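Local coordinates for ginlfy protein (Ginkgo biloba, PDB 4UDE) that probably acts as a DNA-binding transcription factor of the LEAFY family, represented here by the SAM domain through which it oligomerises, at residues L46-V49 / I50-L53; D60-V63 / G64-Y67; G32-V35 / N36-V39. One frame throughout, in Å; residues are numbered along the deposited sequence.

Contact 1. Residues L46-V49 / I50-L53; sequences LDDV and IRTL
Arg51 and Asp48 form a salt bridge between neighbouring turns of helix 43-55, one of the five helices of this SAM domain, and illustrate how an alpha helix pairs charges three residues apart on one flank. CB of Arg51 packs 3.5 Å from the carbonyl O of Asp48 on the preceding turn. With CG anti to the backbone N (chi1 -152°), the chain runs out beside the helix until a bend at chi3 (-58°) brings the guanidinium back toward Asp47 and Asp48. There NH1 donates to Asp48 OD1 over 3.0 Å, nearly straight at 160°. The acceptor lies close to the guanidinium plane, at its edge, but the carboxylate is turned well away from that plane and is met on its anti side. NH2 lies 4.0 Å from CB of Asp47, and the carbonyl O of Asp47 sits over the centre of one guanidinium face. OD1 of Asp48 also accepts from NE2 of Gln44, so this one oxygen has two partners, which limits how the carboxylate can turn, whereas the carboxylate of Asp47 turns to Lys70 of helix 63-83.

Beneath these charges run the regular backbone bonds of the helix, from Ile50 N to Leu46 O through to Leu53 N to Val49 O. On the inward flank, CD1 of Ile50 rests 3.5 Å from Leu46 O, and the side chains of Ile50 and Leu46 both pack on helix 63-83. Water 1 joins the polar flank by donating to Asp48 O and accepting a weak bond from Arg51 NH1. That same carbonyl oxygen is gripped by Thr52 twice, from opposite faces of its plane: the backbone N at 2.9 Å and OG1, above the plane, at 2.8 Å.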
ATOM      1  N   LEU A  46       6.418  -3.458   6.312  1.00 27.09           N
ATOM      2  CA  LEU A  46       6.167  -2.970   4.950  1.00 27.41           C
ATOM      3  C   LEU A  46       7.249  -3.513   3.991  1.00 31.81           C
ATOM      4  O   LEU A  46       6.898  -3.945   2.890  1.00 30.13           O
ATOM      5  CB  LEU A  46       6.074  -1.449   4.905  1.00 27.78           C
ATOM      6  CG  LEU A  46       4.898  -0.852   5.700  1.00 34.16           C
ATOM      7  CD1 LEU A  46       5.157   0.612   6.069  1.00 34.52           C
ATOM      8  CD2 LEU A  46       3.549  -1.025   4.956  1.00 37.63           C
ATOM      9  N   ASP A  47       8.542  -3.600   4.447  1.00 28.49           N
ATOM     10  CA  ASP A  47       9.627  -4.192   3.641  1.00 28.79           C
ATOM     11  C   ASP A  47       9.340  -5.663   3.328  1.00 32.18           C
ATOM     12  O   ASP A  47       9.545  -6.104   2.198  1.00 30.89           O
ATOM     13  CB  ASP A  47      10.996  -4.062   4.338  1.00 31.05           C
ATOM     14  CG  ASP A  47      11.523  -2.639   4.411  1.00 41.71           C
ATOM     15  OD1 ASP A  47      11.241  -1.855   3.481  1.00 40.15           O
ATOM     16  OD2 ASP A  47      12.241  -2.319   5.393  1.00 52.21           O
ATOM     17  N   ASP A  48       8.867  -6.416   4.350  1.00 29.32           N
ATOM     18  CA  ASP A  48       8.510  -7.825   4.250  1.00 27.93           C
ATOM     19  C   ASP A  48       7.381  -8.057   3.237  1.00 33.02           C
ATOM     20  O   ASP A  48       7.436  -9.018   2.463  1.00 33.97           O
ATOM     21  CB  ASP A  48       8.113  -8.373   5.636  1.00 29.00           C
ATOM     22  CG  ASP A  48       9.196  -8.366   6.723  1.00 36.49           C
ATOM     23  OD1 ASP A  48      10.400  -8.268   6.379  1.00 37.11           O
ATOM     24  OD2 ASP A  48       8.839  -8.435   7.909  1.00 42.97           O
ATOM     25  N   VAL A  49       6.343  -7.201   3.260  1.00 28.08           N
ATOM     26  CA  VAL A  49       5.226  -7.317   2.322  1.00 26.54           C
ATOM     27  C   VAL A  49       5.703  -6.995   0.888  1.00 27.50           C
ATOM     28  O   VAL A  49       5.286  -7.647  -0.056  1.00 26.23           O
ATOM     29  CB  VAL A  49       4.021  -6.456   2.786  1.00 29.68           C
ATOM     30  CG1 VAL A  49       2.951  -6.344   1.705  1.00 28.78           C
ATOM     31  CG2 VAL A  49       3.424  -7.047   4.054  1.00 29.53           C
ATOM     32  N   ILE A  50       6.580  -6.011   0.738  1.00 25.52           N
ATOM     33  CA  ILE A  50       7.133  -5.652  -0.566  1.00 28.19           C
ATOM     34  C   ILE A  50       7.905  -6.854  -1.170  1.00 35.29           C
ATOM     35  O   ILE A  50       7.675  -7.216  -2.329  1.00 34.11           O
ATOM     36  CB  ILE A  50       7.924  -4.320  -0.499  1.00 30.97           C
ATOM     37  CG1 ILE A  50       6.930  -3.138  -0.382  1.00 30.72           C
ATOM     38  CG2 ILE A  50       8.828  -4.149  -1.725  1.00 32.14           C
ATOM     39  CD1 ILE A  50       7.515  -1.826   0.219  1.00 33.02           C
ATOM     40  N   ARG A  51       8.706  -7.527  -0.332  1.00 34.19           N
ATOM     41  CA  ARG A  51       9.453  -8.731  -0.688  1.00 35.11           C
ATOM     42  C   ARG A  51       8.478  -9.891  -1.048  1.00 40.02           C
ATOM     43  O   ARG A  51       8.713 -10.614  -2.017  1.00 42.57           O
ATOM     44  CB  ARG A  51      10.355  -9.123   0.491  1.00 35.28           C
ATOM     45  CG  ARG A  51      11.617  -9.871   0.105  1.00 52.05           C
ATOM     46  CD  ARG A  51      12.482 -10.210   1.325  1.00 69.04           C
ATOM     47  NE  ARG A  51      12.891  -9.024   2.095  1.00 73.54           N
ATOM     48  CZ  ARG A  51      12.452  -8.726   3.319  1.00 81.01           C
ATOM     49  NH1 ARG A  51      11.584  -9.526   3.936  1.00 60.82           N
ATOM     50  NH2 ARG A  51      12.873  -7.627   3.933  1.00 61.96           N
ATOM     51  N   THR A  52       7.404 -10.058  -0.264  1.00 33.79           N
ATOM     52  CA  THR A  52       6.332 -11.053  -0.443  1.00 33.54           C
ATOM     53  C   THR A  52       5.635 -10.843  -1.822  1.00 38.01           C
ATOM     54  O   THR A  52       5.401 -11.807  -2.541  1.00 36.88           O
ATOM     55  CB  THR A  52       5.373 -10.939   0.776  1.00 39.09           C
ATOM     56  OG1 THR A  52       6.085 -11.379   1.926  1.00 43.46           O
ATOM     57  CG2 THR A  52       4.090 -11.745   0.646  1.00 38.30           C
ATOM     58  N   LEU A  53       5.311  -9.587  -2.177  1.00 34.30           N
ATOM     59  CA  LEU A  53       4.697  -9.263  -3.462  1.00 33.01           C
ATOM     60  C   LEU A  53       5.526  -9.813  -4.650  1.00 35.74           C
ATOM     61  O   LEU A  53       4.971 -10.441  -5.554  1.00 33.68           O
ATOM     62  CB  LEU A  53       4.519  -7.744  -3.589  1.00 32.51           C
ATOM     63  CG  LEU A  53       3.298  -7.134  -2.918  1.00 36.80           C
ATOM     64  CD1 LEU A  53       3.471  -5.614  -2.748  1.00 37.01           C
ATOM     65  CD2 LEU A  53       2.070  -7.393  -3.722  1.00 37.28           C
TER
HETATM   66  O   HOH W   1       8.949 -11.306   3.442  1.00 55.08           O

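Contact 2. Residues D60-V63 / G64-Y67; sequences DLLV and GEKY
Glu65 reaches back from the first turn of helix 63-83 to the backbone of Leu62, the N-cap residue, a worked case of a side chain securing a helix start. OE1 takes the N-H of Leu62 on its anti lone pair, over 3.1 Å and nearly straight at 163°. CG stands anti to the backbone N (chi1 -168°) and the chain continues extended, which carries the carboxylate back along the incoming loop. CD2 of Leu61 lies against this acid, 3.7 Å from Glu65 CD, the two side chains crossing at about a right angle. CD1 of the same leucine meets Lys66 CG at 3.9 Å, again crosswise. Beyond that point the lysine stays extended, and its NZ shares water 2 with the carbonyl O of Leu61 through weak bonds.

On the outer flank Val63 and Tyr67 lie side by side, CG1 of the valine approaching CE2 at 3.9 Å in the plane of the ring. The backbone bonds of this opening turn are all weak, among them Lys66 N to Leu62 O at 3.3 Å.

In the next shell, Arg21 forms a salt bridge with OE1 and Thr24 a hydrogen bond with OE2, so the glutamate is held at both oxygens and probably stays ionised. Leu61 and Lys66 both rest on Ile50 and Val54 of helix 43-55. Glutamate at the third helical position bonded to the N-cap N-H is one half of a capping box; leucine at the N-cap has no side-chain acceptor to supply the reciprocal bond.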
ATOM      1  N   ASP A  60       5.283  -7.610 -10.612  1.00 34.03           N
ATOM      2  CA  ASP A  60       6.416  -6.865 -11.146  1.00 34.85           C
ATOM      3  C   ASP A  60       6.379  -5.454 -10.541  1.00 39.47           C
ATOM      4  O   ASP A  60       5.420  -4.699 -10.773  1.00 39.06           O
ATOM      5  CB  ASP A  60       6.366  -6.809 -12.681  1.00 37.35           C
ATOM      6  CG  ASP A  60       7.532  -6.064 -13.305  1.00 50.25           C
ATOM      7  OD1 ASP A  60       8.700  -6.330 -12.903  1.00 49.27           O
ATOM      8  OD2 ASP A  60       7.286  -5.228 -14.199  1.00 60.97           O
ATOM      9  N   LEU A  61       7.365  -5.139  -9.706  1.00 36.32           N
ATOM     10  CA  LEU A  61       7.457  -3.818  -9.077  1.00 36.50           C
ATOM     11  C   LEU A  61       8.619  -3.031  -9.656  1.00 39.99           C
ATOM     12  O   LEU A  61       9.752  -3.511  -9.624  1.00 38.04           O
ATOM     13  CB  LEU A  61       7.657  -3.913  -7.554  1.00 36.33           C
ATOM     14  CG  LEU A  61       6.535  -4.518  -6.729  1.00 40.19           C
ATOM     15  CD1 LEU A  61       6.960  -4.656  -5.279  1.00 39.16           C
ATOM     16  CD2 LEU A  61       5.287  -3.694  -6.826  1.00 41.29           C
ATOM     17  N   LEU A  62       8.349  -1.798 -10.130  1.00 37.96           N
ATOM     18  CA  LEU A  62       9.393  -0.868 -10.580  1.00 37.25           C
ATOM     19  C   LEU A  62      10.118  -0.422  -9.312  1.00 40.77           C
ATOM     20  O   LEU A  62       9.579  -0.608  -8.213  1.00 40.37           O
ATOM     21  CB  LEU A  62       8.779   0.349 -11.316  1.00 36.53           C
ATOM     22  CG  LEU A  62       7.877   0.049 -12.527  1.00 40.93           C
ATOM     23  CD1 LEU A  62       7.219   1.308 -13.046  1.00 40.80           C
ATOM     24  CD2 LEU A  62       8.639  -0.631 -13.662  1.00 42.61           C
ATOM     25  N   VAL A  63      11.336   0.112  -9.439  1.00 38.55           N
ATOM     26  CA  VAL A  63      12.137   0.582  -8.289  1.00 38.36           C
ATOM     27  C   VAL A  63      11.404   1.693  -7.512  1.00 40.20           C
ATOM     28  O   VAL A  63      11.300   1.598  -6.288  1.00 40.34           O
ATOM     29  CB  VAL A  63      13.585   0.984  -8.711  1.00 43.29           C
ATOM     30  CG1 VAL A  63      14.428   1.421  -7.514  1.00 43.10           C
ATOM     31  CG2 VAL A  63      14.273  -0.167  -9.436  1.00 43.59           C
ATOM     32  N   GLY A  64      10.862   2.685  -8.236  1.00 35.66           N
ATOM     33  CA  GLY A  64      10.126   3.824  -7.673  1.00 34.39           C
ATOM     34  C   GLY A  64       8.795   3.466  -7.031  1.00 35.50           C
ATOM     35  O   GLY A  64       8.299   4.191  -6.160  1.00 34.40           O
ATOM     36  N   GLU A  65       8.191   2.354  -7.491  1.00 30.89           N
ATOM     37  CA  GLU A  65       6.959   1.753  -6.958  1.00 30.37           C
ATOM     38  C   GLU A  65       7.233   1.180  -5.535  1.00 32.02           C
ATOM     39  O   GLU A  65       6.412   1.367  -4.630  1.00 32.38           O
ATOM     40  CB  GLU A  65       6.524   0.643  -7.918  1.00 31.87           C
ATOM     41  CG  GLU A  65       5.140   0.113  -7.691  1.00 38.06           C
ATOM     42  CD  GLU A  65       4.559  -0.665  -8.854  1.00 46.62           C
ATOM     43  OE1 GLU A  65       5.313  -1.172  -9.721  1.00 34.23           O
ATOM     44  OE2 GLU A  65       3.317  -0.782  -8.870  1.00 32.95           O
ATOM     45  N   LYS A  66       8.408   0.531  -5.328  1.00 27.08           N
ATOM     46  CA  LYS A  66       8.813   0.001  -4.009  1.00 27.41           C
ATOM     47  C   LYS A  66       8.997   1.164  -3.022  1.00 32.15           C
ATOM     48  O   LYS A  66       8.503   1.100  -1.896  1.00 32.25           O
ATOM     49  CB  LYS A  66      10.122  -0.827  -4.093  1.00 29.84           C
ATOM     50  CG  LYS A  66       9.958  -2.180  -4.796  1.00 42.49           C
ATOM     51  CD  LYS A  66      11.240  -3.001  -4.799  1.00 51.51           C
ATOM     52  CE  LYS A  66      11.057  -4.285  -5.570  1.00 61.58           C
ATOM     53  NZ  LYS A  66      12.314  -5.072  -5.660  1.00 69.53           N
ATOM     54  N   TYR A  67       9.688   2.233  -3.466  1.00 26.80           N
ATOM     55  CA  TYR A  67       9.872   3.449  -2.673  1.00 26.47           C
ATOM     56  C   TYR A  67       8.535   4.194  -2.457  1.00 28.80           C
ATOM     57  O   TYR A  67       8.316   4.728  -1.372  1.00 28.58           O
ATOM     58  CB  TYR A  67      10.933   4.372  -3.315  1.00 26.37           C
ATOM     59  CG  TYR A  67      12.340   3.882  -3.070  1.00 27.13           C
ATOM     60  CD1 TYR A  67      12.946   4.034  -1.823  1.00 28.92           C
ATOM     61  CD2 TYR A  67      13.048   3.218  -4.065  1.00 27.44           C
ATOM     62  CE1 TYR A  67      14.226   3.540  -1.576  1.00 30.77           C
ATOM     63  CE2 TYR A  67      14.335   2.731  -3.835  1.00 28.53           C
ATOM     64  CZ  TYR A  67      14.928   2.911  -2.593  1.00 37.98           C
ATOM     65  OH  TYR A  67      16.201   2.444  -2.364  1.00 37.46           O
TER
HETATM   66  O   HOH W   2      11.144  -6.402  -8.394  1.00 68.11           O

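Contact 3. Residues G32-V35 / N36-V39; sequences GFTV and NTLV
Leu38 N donates to Thr34 O over 3.2 Å and Val39 N to Val35 O over 3.0 Å, the first bonds of the short helix 35-39, for which Thr34 is the N-cap. The chain arrives here from a Schellman motif, whose Gly32 carries the positive phi (92°) that ends the preceding helix.

Thr34 OG1 stands between its own N and carbonyl carbon (chi1 73°), facing the new helix, and shares a hydrogen bond of 3.2 Å with Thr37 OG1. Water 3 lies 2.8 Å from Thr37 OG1 and donates to Gly32 O, tying the glycine to the first helical turn. On the apolar side, CD2 of Leu38 approaches CD1 of Phe33 at 3.8 Å, the two side chains crossing at about a right angle, while Thr37 CG2 meets the same ring carbon at 4.1 Å. Shortening Leu38 to an alanine would probably open a gap beside Phe33 CD1, leaving the ring with less to hold its rotation. Farther along, the CG1 methyls of Val35 and Val39 lie 4.2 Å apart.

The small helix fits among larger ones: Val35 and Leu38 rest on Leu11 of helix 2-15, Phe33 reaches Val49 and Leu38 reaches Leu46, both of helix 43-55, and Val39 packs on Glu76 and Leu80 of helix 63-83.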
ATOM      1  N   GLY A  32      -5.782  -8.963   0.828  1.00 31.69           N
ATOM      2  CA  GLY A  32      -6.566  -8.509   1.971  1.00 31.11           C
ATOM      3  C   GLY A  32      -6.089  -7.269   2.698  1.00 35.12           C
ATOM      4  O   GLY A  32      -6.531  -7.023   3.824  1.00 35.42           O
ATOM      5  N   PHE A  33      -5.212  -6.459   2.073  1.00 29.59           N
ATOM      6  CA  PHE A  33      -4.725  -5.220   2.696  1.00 28.32           C
ATOM      7  C   PHE A  33      -5.721  -4.093   2.633  1.00 34.36           C
ATOM      8  O   PHE A  33      -6.425  -3.916   1.631  1.00 36.18           O
ATOM      9  CB  PHE A  33      -3.372  -4.762   2.114  1.00 28.98           C
ATOM     10  CG  PHE A  33      -2.230  -5.607   2.609  1.00 29.71           C
ATOM     11  CD1 PHE A  33      -1.670  -5.380   3.871  1.00 30.71           C
ATOM     12  CD2 PHE A  33      -1.765  -6.683   1.859  1.00 29.91           C
ATOM     13  CE1 PHE A  33      -0.625  -6.175   4.343  1.00 30.38           C
ATOM     14  CE2 PHE A  33      -0.723  -7.487   2.337  1.00 32.41           C
ATOM     15  CZ  PHE A  33      -0.155  -7.219   3.571  1.00 30.28           C
ATOM     16  N   THR A  34      -5.785  -3.340   3.731  1.00 29.69           N
ATOM     17  CA  THR A  34      -6.594  -2.144   3.921  1.00 28.07           C
ATOM     18  C   THR A  34      -5.633  -1.037   4.361  1.00 29.52           C
ATOM     19  O   THR A  34      -4.537  -1.321   4.841  1.00 27.92           O
ATOM     20  CB  THR A  34      -7.732  -2.345   4.969  1.00 29.48           C
ATOM     21  OG1 THR A  34      -7.194  -2.401   6.289  1.00 29.20           O
ATOM     22  CG2 THR A  34      -8.660  -3.542   4.660  1.00 21.01           C
ATOM     23  N   VAL A  35      -6.062   0.213   4.219  1.00 26.93           N
ATOM     24  CA  VAL A  35      -5.313   1.411   4.620  1.00 26.00           C
ATOM     25  C   VAL A  35      -5.003   1.393   6.131  1.00 30.97           C
ATOM     26  O   VAL A  35      -3.868   1.672   6.530  1.00 30.14           O
ATOM     27  CB  VAL A  35      -6.052   2.707   4.185  1.00 28.01           C
ATOM     28  CG1 VAL A  35      -5.338   3.956   4.713  1.00 27.89           C
ATOM     29  CG2 VAL A  35      -6.203   2.759   2.666  1.00 27.05           C
ATOM     30  N   ASN A  36      -6.010   1.070   6.963  1.00 29.08           N
ATOM     31  CA  ASN A  36      -5.847   0.992   8.425  1.00 29.03           C
ATOM     32  C   ASN A  36      -4.774  -0.001   8.848  1.00 32.11           C
ATOM     33  O   ASN A  36      -3.976   0.301   9.735  1.00 31.78           O
ATOM     34  CB  ASN A  36      -7.172   0.700   9.118  1.00 28.61           C
ATOM     35  CG  ASN A  36      -7.985   1.940   9.360  1.00 50.03           C
ATOM     36  OD1 ASN A  36      -7.728   2.978   8.789  1.00 43.40           O
ATOM     37  ND2 ASN A  36      -8.918   1.892  10.286  1.00 46.81           N
ATOM     38  N   THR A  37      -4.712  -1.142   8.177  1.00 28.25           N
ATOM     39  CA  THR A  37      -3.694  -2.151   8.435  1.00 27.33           C
ATOM     40  C   THR A  37      -2.308  -1.597   8.115  1.00 29.98           C
ATOM     41  O   THR A  37      -1.436  -1.662   8.967  1.00 29.48           O
ATOM     42  CB  THR A  37      -4.005  -3.427   7.660  1.00 29.88           C
ATOM     43  OG1 THR A  37      -5.207  -3.983   8.181  1.00 28.72           O
ATOM     44  CG2 THR A  37      -2.864  -4.444   7.715  1.00 24.28           C
ATOM     45  N   LEU A  38      -2.125  -1.051   6.898  1.00 26.25           N
ATOM     46  CA  LEU A  38      -0.856  -0.480   6.421  1.00 26.35           C
ATOM     47  C   LEU A  38      -0.317   0.649   7.308  1.00 29.30           C
ATOM     48  O   LEU A  38       0.865   0.623   7.641  1.00 28.03           O
ATOM     49  CB  LEU A  38      -0.959  -0.035   4.949  1.00 26.55           C
ATOM     50  CG  LEU A  38      -1.244  -1.149   3.927  1.00 30.65           C
ATOM     51  CD1 LEU A  38      -1.839  -0.564   2.638  1.00 31.12           C
ATOM     52  CD2 LEU A  38       0.023  -1.999   3.628  1.00 29.00           C
ATOM     53  N   VAL A  39      -1.179   1.576   7.765  1.00 27.39           N
ATOM     54  CA  VAL A  39      -0.732   2.690   8.635  1.00 28.78           C
ATOM     55  C   VAL A  39      -0.312   2.258  10.059  1.00 33.11           C
ATOM     56  O   VAL A  39       0.335   3.026  10.782  1.00 33.48           O
ATOM     57  CB  VAL A  39      -1.621   3.963   8.611  1.00 32.70           C
ATOM     58  CG1 VAL A  39      -1.921   4.393   7.172  1.00 32.40           C
ATOM     59  CG2 VAL A  39      -2.910   3.781   9.414  1.00 33.06           C
TER
HETATM   60  O   HOH W   3      -5.485  -5.838   6.091  1.00 28.69           O

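How the contacts relate
The three contacts follow one another along the SAM fold in the order 3, 1, 2, with contact 1 touching both of the others. Toward contact 3, CG2 of Val49 meets CZ of Phe33 at 3.6 Å, and CD2 of Leu46 meets CD2 of Leu38 at 3.9 Å. Toward contact 2, CD1 of Ile50 lies 3.7 Å from the carbonyl O of Lys66. Contacts 2 and 3, two helix starts on opposite sides of the chain's centre, stay about 11 Å apart at their nearest atoms. Helix 43-55 thus bridges them, its apolar side chains meeting each helix start, while its Asp48-Arg51 pair lies on another flank.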